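Side-chain contacts in beta-lactamase (Chitinophaga pinensis, PDB 6N36), which probably hydrolyses the amide bond of beta-lactam antibiotics at a two-zinc site, as a metallo-beta-lactamase: residues A[8-13]-A[84-89]; A[15-20]-A[53-58]; A[119-124]-A[160-165]; A[79-82]-A[88-91]. All coordinates share one frame; numbering follows the deposited sequence.

Interaction 1 of 4, residues A[8-13]-A[84-89]; sequences KDLYVD and AHYDHV. With ZN (zinc ion), chain B; ZN (zinc ion), chain C.
L10 and Y11 meet segment 84-89 through one side chain, that of Y86. Ahead of it, H85 takes no part in the contact and binds one zinc through ND1 at 2.1 Å; its backbone O accepts from both H88 N and V89 N, which ties the short helical turn together. The Y86 ring points to the N-terminal segment, because chi1 of 75° sets CG between the backbone N and the carbonyl carbon. The hydroxyl donates to the backbone O of Y11, OH to O 2.5 Å, meeting a lone pair in the carbonyl plane with a C=O...donor angle of 137°. That acceptor lies at the edge of the Y86 ring, in its plane, whereas L10 CD1 sits over one face, 4.2 Å from CD2 of Y86. D87 and H88 face the metals again: OD2 of D87 and NE2 of H88 each lie 2.1 Å from the second zinc, whose protein ligands H226 completes. Y86 therefore fastens the N-terminal arm to a turn whose neighbouring side chains hold both metals. H83, H85, D87 and H88 spell the HxHxDH signature of the metallo-beta-lactamase superfamily, with Y86 at the variable position before the aspartate.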
# COMPACT_ATOMS: atom_id res chain seq x y z
N LYS A 8 -3.54 19.88 -12.56
CA LYS A 8 -3.41 20.94 -11.52
C LYS A 8 -4.47 20.68 -10.45
O LYS A 8 -5.54 20.13 -10.77
CB LYS A 8 -3.59 22.33 -12.14
CG LYS A 8 -2.69 22.63 -13.34
CD LYS A 8 -1.22 22.34 -13.08
CE LYS A 8 -0.41 22.05 -14.34
NZ LYS A 8 0.72 21.13 -14.05
N ASP A 9 -4.18 21.09 -9.21
CA ASP A 9 -5.24 21.27 -8.19
C ASP A 9 -5.80 19.90 -7.81
O ASP A 9 -7.02 19.81 -7.54
CB ASP A 9 -6.34 22.16 -8.77
CG ASP A 9 -6.85 23.21 -7.80
OD1 ASP A 9 -7.39 22.81 -6.75
OD2 ASP A 9 -6.66 24.41 -8.10
N LEU A 10 -4.97 18.85 -7.84
CA LEU A 10 -5.39 17.52 -7.34
C LEU A 10 -5.81 17.66 -5.88
O LEU A 10 -5.10 18.33 -5.10
CB LEU A 10 -4.24 16.52 -7.45
CG LEU A 10 -4.04 15.92 -8.84
CD1 LEU A 10 -2.77 15.07 -8.86
CD2 LEU A 10 -5.26 15.10 -9.24
N TYR A 11 -6.86 16.95 -5.49
CA TYR A 11 -7.29 16.91 -4.08
C TYR A 11 -6.22 16.25 -3.19
O TYR A 11 -5.78 15.15 -3.51
CB TYR A 11 -8.59 16.14 -3.92
CG TYR A 11 -8.95 15.83 -2.50
CD1 TYR A 11 -9.36 16.85 -1.65
CD2 TYR A 11 -8.90 14.55 -1.99
CE1 TYR A 11 -9.72 16.59 -0.34
CE2 TYR A 11 -9.25 14.27 -0.68
CZ TYR A 11 -9.67 15.30 0.14
OH TYR A 11 -10.04 15.04 1.43
N VAL A 12 -5.89 16.91 -2.10
CA VAL A 12 -5.02 16.34 -1.02
C VAL A 12 -5.72 16.56 0.31
O VAL A 12 -5.90 17.73 0.70
CB VAL A 12 -3.59 16.91 -1.07
CG1 VAL A 12 -2.70 16.34 -0.01
CG2 VAL A 12 -2.96 16.72 -2.44
N ASP A 13 -6.10 15.50 1.01
CA ASP A 13 -6.68 15.52 2.38
C ASP A 13 -5.62 16.10 3.33
O ASP A 13 -4.48 15.62 3.26
CB ASP A 13 -7.13 14.12 2.76
CG ASP A 13 -7.82 13.91 4.11
OD1 ASP A 13 -7.41 14.50 5.08
OD2 ASP A 13 -8.74 13.06 4.20
N ALA A 84 -1.91 1.62 -7.64
CA ALA A 84 -1.37 2.80 -8.36
C ALA A 84 -2.39 3.94 -8.44
O ALA A 84 -2.83 4.30 -9.56
CB ALA A 84 -0.90 2.40 -9.73
N HIS A 85 -2.80 4.47 -7.29
CA HIS A 85 -3.48 5.77 -7.17
C HIS A 85 -2.49 6.81 -6.68
O HIS A 85 -1.53 6.48 -5.95
CB HIS A 85 -4.69 5.68 -6.23
CG HIS A 85 -5.93 5.08 -6.82
ND1 HIS A 85 -6.98 4.59 -6.04
CD2 HIS A 85 -6.27 4.86 -8.10
CE1 HIS A 85 -7.93 4.15 -6.84
NE2 HIS A 85 -7.52 4.32 -8.10
N TYR A 86 -2.74 8.08 -7.00
CA TYR A 86 -1.77 9.16 -6.76
C TYR A 86 -1.45 9.36 -5.27
O TYR A 86 -0.41 9.99 -4.99
CB TYR A 86 -2.26 10.45 -7.41
CG TYR A 86 -3.39 11.14 -6.70
CD1 TYR A 86 -4.71 10.80 -6.96
CD2 TYR A 86 -3.15 12.20 -5.83
CE1 TYR A 86 -5.77 11.47 -6.37
CE2 TYR A 86 -4.20 12.91 -5.26
CZ TYR A 86 -5.51 12.54 -5.54
OH TYR A 86 -6.55 13.20 -4.96
N ASP A 87 -2.31 8.97 -4.35
CA ASP A 87 -2.02 9.10 -2.89
C ASP A 87 -1.06 8.01 -2.40
O ASP A 87 -0.57 8.11 -1.26
CB ASP A 87 -3.32 9.15 -2.07
CG ASP A 87 -4.25 7.97 -2.24
OD1 ASP A 87 -4.24 7.36 -3.38
OD2 ASP A 87 -5.02 7.67 -1.26
N HIS A 88 -0.73 6.98 -3.20
CA HIS A 88 0.20 5.91 -2.83
C HIS A 88 1.42 5.84 -3.75
O HIS A 88 2.39 5.14 -3.37
CB HIS A 88 -0.50 4.54 -2.77
CG HIS A 88 -1.72 4.64 -1.91
ND1 HIS A 88 -1.65 4.87 -0.53
CD2 HIS A 88 -3.03 4.68 -2.25
CE1 HIS A 88 -2.92 5.02 -0.09
NE2 HIS A 88 -3.76 4.86 -1.15
N VAL A 89 1.37 6.49 -4.93
CA VAL A 89 2.54 6.52 -5.85
C VAL A 89 2.87 7.95 -6.30
O VAL A 89 3.68 8.10 -7.22
CB VAL A 89 2.33 5.61 -7.07
CG1 VAL A 89 2.22 4.15 -6.65
CG2 VAL A 89 1.18 6.05 -7.96
ZN ZN B . -5.72 5.69 -1.06
ZN ZN C . -7.11 4.35 -3.96
O HOH W 1 -6.34 6.19 -3.57
O HOH W 2 -7.02 4.23 -1.55
O HOH W 3 -8.96 5.63 -3.78

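Interaction 2 of 4, residues A[15-20]-A[53-58]; sequences EWSADY and TGVAGS
CG1 of V55 packs on the indole of W16. It approaches CE3 of W16, on the six-membered part of the ring system, at 3.8 Å, and the two side chains cross at about a right angle. Chi1 of V55, -65°, places CG1 anti to the carbonyl carbon, which brings this methyl to the indole. S17 is modelled in two conformers, so a touch of its OG on CG2 of V55 remains doubtful. The polar link across the contact is a water, which donates to the backbone O of W16 and accepts from the backbone N of V55, at 3.0 Å from W16 O and 3.1 Å from V55 N. W16 O also takes a hydrogen bond from T34, and Y11 meets the indole edge-to-face.

Segment 53-58 is the connection from strand 48-51 to helix 58-69 in the alpha-beta/beta-alpha fold of metallo-beta-lactamases, and the indole comes within about 5 Å of a zinc, so helix 14-17 lies beside the metal cleft. Behind V55 the connection is tightly folded. A type II beta turn runs from V55 to S58, with G57 at phi 98°, a backbone conformation that suits glycine. V55 O is gripped twice by S58, by its N at 3.0 Å and by its OG at 2.7 Å; the same OG accepts from G54 N. T53 OG1 donates to G54 O at 2.9 Å and in turn accepts from the backbone N of A91, which joins this connection to the start of helix 92-99.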
# COMPACT_ATOMS: atom_id res chain seq x y z
N GLU A 15 -4.90 15.29 6.20
CA GLU A 15 -4.26 14.18 6.95
C GLU A 15 -3.28 13.41 6.06
O GLU A 15 -2.37 12.69 6.59
CB GLU A 15 -5.34 13.26 7.52
CG GLU A 15 -6.19 13.94 8.57
CD GLU A 15 -7.12 13.01 9.34
OE1 GLU A 15 -7.25 11.83 8.93
OE2 GLU A 15 -7.69 13.46 10.37
N TRP A 16 -3.39 13.55 4.74
CA TRP A 16 -2.45 12.84 3.81
C TRP A 16 -1.05 13.43 3.93
O TRP A 16 -0.06 12.71 3.71
CB TRP A 16 -2.93 12.94 2.36
CG TRP A 16 -4.12 12.10 2.06
CD1 TRP A 16 -4.84 11.33 2.91
CD2 TRP A 16 -4.77 12.02 0.78
NE1 TRP A 16 -5.91 10.78 2.25
CE2 TRP A 16 -5.85 11.14 0.93
CE3 TRP A 16 -4.53 12.62 -0.46
CZ2 TRP A 16 -6.72 10.88 -0.14
CZ3 TRP A 16 -5.36 12.33 -1.52
CH2 TRP A 16 -6.46 11.49 -1.34
N SER A 17 -0.97 14.72 4.17
CA SER A 17 0.30 15.49 4.14
C SER A 17 0.79 15.77 5.57
O SER A 17 1.93 16.24 5.72
CB SER A 17 0.11 16.76 3.33
OG SER A 17 0.08 16.43 1.94
N ALA A 18 -0.06 15.53 6.58
CA ALA A 18 0.24 15.85 8.01
C ALA A 18 1.40 14.97 8.49
O ALA A 18 1.38 13.76 8.29
CB ALA A 18 -0.96 15.65 8.89
N ASP A 19 2.36 15.57 9.17
CA ASP A 19 3.53 14.81 9.66
C ASP A 19 3.08 13.86 10.76
O ASP A 19 2.04 14.05 11.42
CB ASP A 19 4.64 15.76 10.10
CG ASP A 19 6.03 15.16 10.13
OD1 ASP A 19 6.20 13.96 9.76
OD2 ASP A 19 6.91 15.87 10.57
N TYR A 20 3.82 12.77 10.89
CA TYR A 20 3.63 11.77 11.95
C TYR A 20 5.02 11.24 12.32
O TYR A 20 5.78 10.94 11.38
CB TYR A 20 2.65 10.71 11.46
CG TYR A 20 2.18 9.83 12.58
CD1 TYR A 20 1.20 10.26 13.45
CD2 TYR A 20 2.75 8.59 12.82
CE1 TYR A 20 0.78 9.48 14.51
CE2 TYR A 20 2.35 7.79 13.87
CZ TYR A 20 1.35 8.23 14.72
OH TYR A 20 0.93 7.52 15.81
N THR A 53 4.51 5.45 -1.47
CA THR A 53 4.76 6.88 -1.12
C THR A 53 3.45 7.48 -0.64
O THR A 53 2.49 6.77 -0.41
CB THR A 53 5.42 7.67 -2.25
OG1 THR A 53 4.44 7.94 -3.26
CG2 THR A 53 6.64 6.99 -2.84
N GLY A 54 3.44 8.79 -0.41
CA GLY A 54 2.19 9.53 -0.34
C GLY A 54 1.96 10.29 -1.63
O GLY A 54 2.30 9.84 -2.70
N VAL A 55 1.44 11.49 -1.53
CA VAL A 55 1.22 12.36 -2.70
C VAL A 55 2.55 12.96 -3.14
O VAL A 55 3.57 12.82 -2.43
CB VAL A 55 0.19 13.45 -2.39
CG1 VAL A 55 -1.17 12.85 -2.11
CG2 VAL A 55 0.67 14.34 -1.26
N ALA A 56 2.56 13.65 -4.26
CA ALA A 56 3.77 14.35 -4.74
C ALA A 56 4.32 15.24 -3.62
O ALA A 56 3.54 15.86 -2.90
CB ALA A 56 3.47 15.17 -5.96
N GLY A 57 5.64 15.23 -3.46
CA GLY A 57 6.31 15.97 -2.38
C GLY A 57 6.62 15.09 -1.19
O GLY A 57 7.49 15.48 -0.37
N SER A 58 6.02 13.89 -1.09
CA SER A 58 6.21 13.06 0.11
C SER A 58 7.61 12.39 0.13
O SER A 58 8.00 11.89 1.20
CB SER A 58 5.07 12.08 0.24
OG SER A 58 5.04 11.19 -0.87
O HOH W 4 1.77 12.53 1.38

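Interaction 3 of 4, residues A[119-124]-A[160-165]; sequences SDYVMG and HTPGAN. With ZN (zinc ion), chain C.
Y121 supplies the van der Waals contacts to all three residues 160-162. Its ring edge faces the backbone: CE1 lies 3.5 Å from H160 O, which is near the ring plane, as is T161 CA. CD1 comes obliquely to P162 CD at 4.3 Å. Against one face, offset toward the rim, rests CG2 of the adjacent V122, while Y200 and helix 203-215 add further packing around the aromatic group.

Hydrogen bonds fix the shape of each side and are made within it or to neighbours. OD1 of D120 accepts from V122 N at 3.0 Å and from M123 N at 2.9 Å, the two donors coming from opposite faces of the carboxylate plane; the first bond makes an Asx turn, the second an Asx motif. Y121 OH donates to the backbone O of G159, the residue before H160, so the ring's polar end and its edge both meet consecutive residues of one loop. T161 OG1 is hydrogen-bonded to OD2 of D109, and a type I turn runs from T161 to A164.

Metal coordination completes the account. NE2 of H160 binds a zinc at 2.1 Å, and its other nitrogen, ND1, is held by the backbone O of S187, which sets the rotation of the imidazole. Three waters share this zinc with H160, H83 and H85. Such a three-histidine site, next to the Asp-His-His site of the second metal, is the pattern known from subclass B3 metallo-beta-lactamases.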
# COMPACT_ATOMS: atom_id res chain seq x y z
N SER A 119 -5.05 6.20 -17.58
CA SER A 119 -5.94 5.05 -17.90
C SER A 119 -6.79 4.61 -16.70
O SER A 119 -7.46 3.58 -16.82
CB SER A 119 -5.15 3.91 -18.46
OG SER A 119 -4.11 3.47 -17.60
N ASP A 120 -6.86 5.39 -15.61
CA ASP A 120 -7.60 4.96 -14.41
C ASP A 120 -9.08 4.76 -14.74
O ASP A 120 -9.72 5.63 -15.37
CB ASP A 120 -7.45 5.97 -13.29
CG ASP A 120 -7.98 5.43 -11.98
OD1 ASP A 120 -9.22 5.54 -11.73
OD2 ASP A 120 -7.17 4.81 -11.26
N TYR A 121 -9.67 3.64 -14.33
CA TYR A 121 -11.04 3.31 -14.77
C TYR A 121 -12.09 4.23 -14.18
O TYR A 121 -13.21 4.28 -14.73
CB TYR A 121 -11.38 1.84 -14.50
CG TYR A 121 -11.68 1.46 -13.07
CD1 TYR A 121 -10.70 1.11 -12.17
CD2 TYR A 121 -12.99 1.33 -12.64
CE1 TYR A 121 -11.00 0.65 -10.88
CE2 TYR A 121 -13.31 0.89 -11.37
CZ TYR A 121 -12.32 0.54 -10.47
OH TYR A 121 -12.67 0.06 -9.22
N VAL A 122 -11.78 4.99 -13.14
CA VAL A 122 -12.72 5.97 -12.53
C VAL A 122 -12.21 7.36 -12.88
O VAL A 122 -12.99 8.14 -13.46
CB VAL A 122 -12.86 5.79 -11.00
CG1 VAL A 122 -13.73 6.89 -10.35
CG2 VAL A 122 -13.35 4.42 -10.60
N MET A 123 -10.94 7.64 -12.65
CA MET A 123 -10.41 9.02 -12.61
C MET A 123 -9.64 9.35 -13.88
O MET A 123 -9.06 10.47 -13.90
CB MET A 123 -9.47 9.19 -11.39
CG MET A 123 -10.20 9.04 -10.07
SD MET A 123 -9.10 9.13 -8.64
CE MET A 123 -8.27 7.56 -8.77
N GLY A 124 -9.63 8.48 -14.90
CA GLY A 124 -8.78 8.61 -16.10
C GLY A 124 -9.34 9.56 -17.19
O GLY A 124 -10.43 10.16 -16.98
N HIS A 160 -10.13 -2.32 -6.41
CA HIS A 160 -9.88 -0.88 -6.13
C HIS A 160 -9.02 -0.30 -7.27
O HIS A 160 -9.32 0.78 -7.78
CB HIS A 160 -9.22 -0.77 -4.76
CG HIS A 160 -9.05 0.63 -4.36
ND1 HIS A 160 -10.06 1.34 -3.75
CD2 HIS A 160 -8.02 1.47 -4.53
CE1 HIS A 160 -9.64 2.57 -3.58
NE2 HIS A 160 -8.42 2.69 -4.04
N THR A 161 -8.03 -1.06 -7.75
CA THR A 161 -7.43 -0.92 -9.07
C THR A 161 -7.28 -2.34 -9.62
O THR A 161 -7.31 -3.28 -8.84
CB THR A 161 -6.05 -0.26 -9.12
OG1 THR A 161 -5.15 -1.05 -8.36
CG2 THR A 161 -6.08 1.12 -8.53
N PRO A 162 -7.13 -2.50 -10.93
CA PRO A 162 -6.95 -3.86 -11.46
C PRO A 162 -5.77 -4.55 -10.79
O PRO A 162 -5.79 -5.84 -10.68
CB PRO A 162 -6.76 -3.60 -12.95
CG PRO A 162 -7.60 -2.40 -13.20
CD PRO A 162 -7.29 -1.51 -12.02
N GLY A 163 -4.70 -3.81 -10.51
CA GLY A 163 -3.46 -4.39 -9.94
C GLY A 163 -3.32 -4.19 -8.45
O GLY A 163 -2.19 -4.41 -7.90
N ALA A 164 -4.36 -3.84 -7.73
CA ALA A 164 -4.30 -3.72 -6.27
C ALA A 164 -3.84 -5.04 -5.65
O ALA A 164 -4.17 -6.18 -6.16
CB ALA A 164 -5.60 -3.26 -5.66
N ASN A 165 -2.99 -4.92 -4.64
CA ASN A 165 -2.36 -6.12 -4.06
C ASN A 165 -1.95 -5.86 -2.61
O ASN A 165 -1.81 -4.69 -2.15
CB ASN A 165 -1.20 -6.58 -4.92
CG ASN A 165 -0.15 -5.56 -5.28
OD1 ASN A 165 0.57 -5.78 -6.22
ND2 ASN A 165 0.10 -4.55 -4.47
ZN ZN C . -7.11 4.35 -3.96
O HOH W 2 -7.02 4.23 -1.55
O HOH W 1 -6.34 6.19 -3.57
O HOH W 3 -8.96 5.63 -3.78

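Interaction 4 of 4, residues A[79-82]-A[88-91]; sequences LLTT and HVGA. With ZN (zinc ion), chain B.
T81 and V89 form the close part of this buried contact, their side chains crossing at about a right angle. CG1 of V89 is set into the branched end of the threonine: it lies 3.3 Å from OG1, 3.7 Å from CB and 3.9 Å from CG2 of T81, and so touches every heavy atom of that side chain. Chi1 of T81, -174°, takes OG1 anti to the backbone N and beside the carbonyl carbon, toward the turn. The hydroxyl is not left to the methyl group alone, since N52 OD1 accepts from it and also receives the backbone N of T82. The valine thus packs against a hydroxyl whose polar needs are met by N52. F130 also touches the V89 side chain.

Contact slackens toward H88. CB of this histidine is 4.0 Å from T81 OG1, and its backbone O is 3.8 Å from the same hydroxyl, too far for a hydrogen bond; that O instead turns to T53. Beyond CB the imidazole extends into the metal cleft, where it meets H83 edge-to-face and a water is bound to the same zinc. At the other end the chain departs through the partly exposed G90 to A91, the N-cap residue of helix 92-99. A strand, here 76-80, whose C-terminal end leads, after T81 and T82, into the zinc-binding HxHxDH turn and then a helix is the hallmark of the metallo-beta-lactamase fold.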
# COMPACT_ATOMS: atom_id res chain seq x y z
N LEU A 79 11.19 -0.78 -4.65
CA LEU A 79 9.95 0.01 -4.49
C LEU A 79 8.75 -0.87 -4.82
O LEU A 79 8.74 -1.52 -5.87
CB LEU A 79 9.96 1.21 -5.44
CG LEU A 79 11.17 2.13 -5.35
CD1 LEU A 79 11.09 3.24 -6.37
CD2 LEU A 79 11.30 2.69 -4.00
N LEU A 80 7.78 -0.87 -3.93
CA LEU A 80 6.49 -1.57 -4.08
C LEU A 80 5.36 -0.59 -3.80
O LEU A 80 5.56 0.46 -3.16
CB LEU A 80 6.40 -2.71 -3.07
CG LEU A 80 7.48 -3.77 -3.13
CD1 LEU A 80 7.30 -4.76 -1.99
CD2 LEU A 80 7.46 -4.46 -4.46
N THR A 81 4.17 -0.92 -4.30
CA THR A 81 2.95 -0.18 -3.97
C THR A 81 1.80 -1.16 -3.76
O THR A 81 1.77 -2.22 -4.41
CB THR A 81 2.59 0.86 -5.05
OG1 THR A 81 1.49 1.63 -4.58
CG2 THR A 81 2.26 0.22 -6.39
N THR A 82 0.88 -0.77 -2.91
CA THR A 82 -0.38 -1.50 -2.74
C THR A 82 -1.36 -1.26 -3.90
O THR A 82 -2.15 -2.16 -4.22
CB THR A 82 -1.02 -1.22 -1.39
OG1 THR A 82 -1.25 0.17 -1.21
CG2 THR A 82 -0.18 -1.76 -0.25
N HIS A 88 -0.73 6.98 -3.20
CA HIS A 88 0.20 5.91 -2.83
C HIS A 88 1.42 5.84 -3.75
O HIS A 88 2.39 5.14 -3.37
CB HIS A 88 -0.50 4.54 -2.77
CG HIS A 88 -1.72 4.64 -1.91
ND1 HIS A 88 -1.65 4.87 -0.53
CD2 HIS A 88 -3.03 4.68 -2.25
CE1 HIS A 88 -2.92 5.02 -0.09
NE2 HIS A 88 -3.76 4.86 -1.15
N VAL A 89 1.37 6.49 -4.93
CA VAL A 89 2.54 6.52 -5.85
C VAL A 89 2.87 7.95 -6.30
O VAL A 89 3.68 8.10 -7.22
CB VAL A 89 2.33 5.61 -7.07
CG1 VAL A 89 2.22 4.15 -6.65
CG2 VAL A 89 1.18 6.05 -7.96
N GLY A 90 2.32 8.97 -5.66
CA GLY A 90 2.51 10.36 -6.11
C GLY A 90 3.96 10.79 -6.09
O GLY A 90 4.31 11.68 -6.89
N ALA A 91 4.79 10.23 -5.21
CA ALA A 91 6.23 10.60 -5.17
C ALA A 91 7.10 9.45 -5.67
O ALA A 91 8.32 9.48 -5.45
CB ALA A 91 6.63 11.02 -3.78
ZN ZN B . -5.72 5.69 -1.06
O HOH W 2 -7.02 4.23 -1.55

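In the fold
Interaction 4 is the innermost, its centre about 7 Å from that of the chain, against about 14 Å for each of the others. Interactions 1 and 4 share H88, V89 and helix 86-89, with centres about 11 Å apart. Interaction 2 is nested along the chain inside the loop closed by interaction 1, their centres about 10 Å apart. Interaction 3 opens last in sequence and does not touch interaction 2, their centres about 21 Å apart. Hydrogen bonds from N165 to T81 O and T82 O join 160-165 to the residues just past strand 76-80, linking the two sheets. Interactions 1, 3 and 4 carry zinc ligands of the probable active site, while interaction 2 lies beside it.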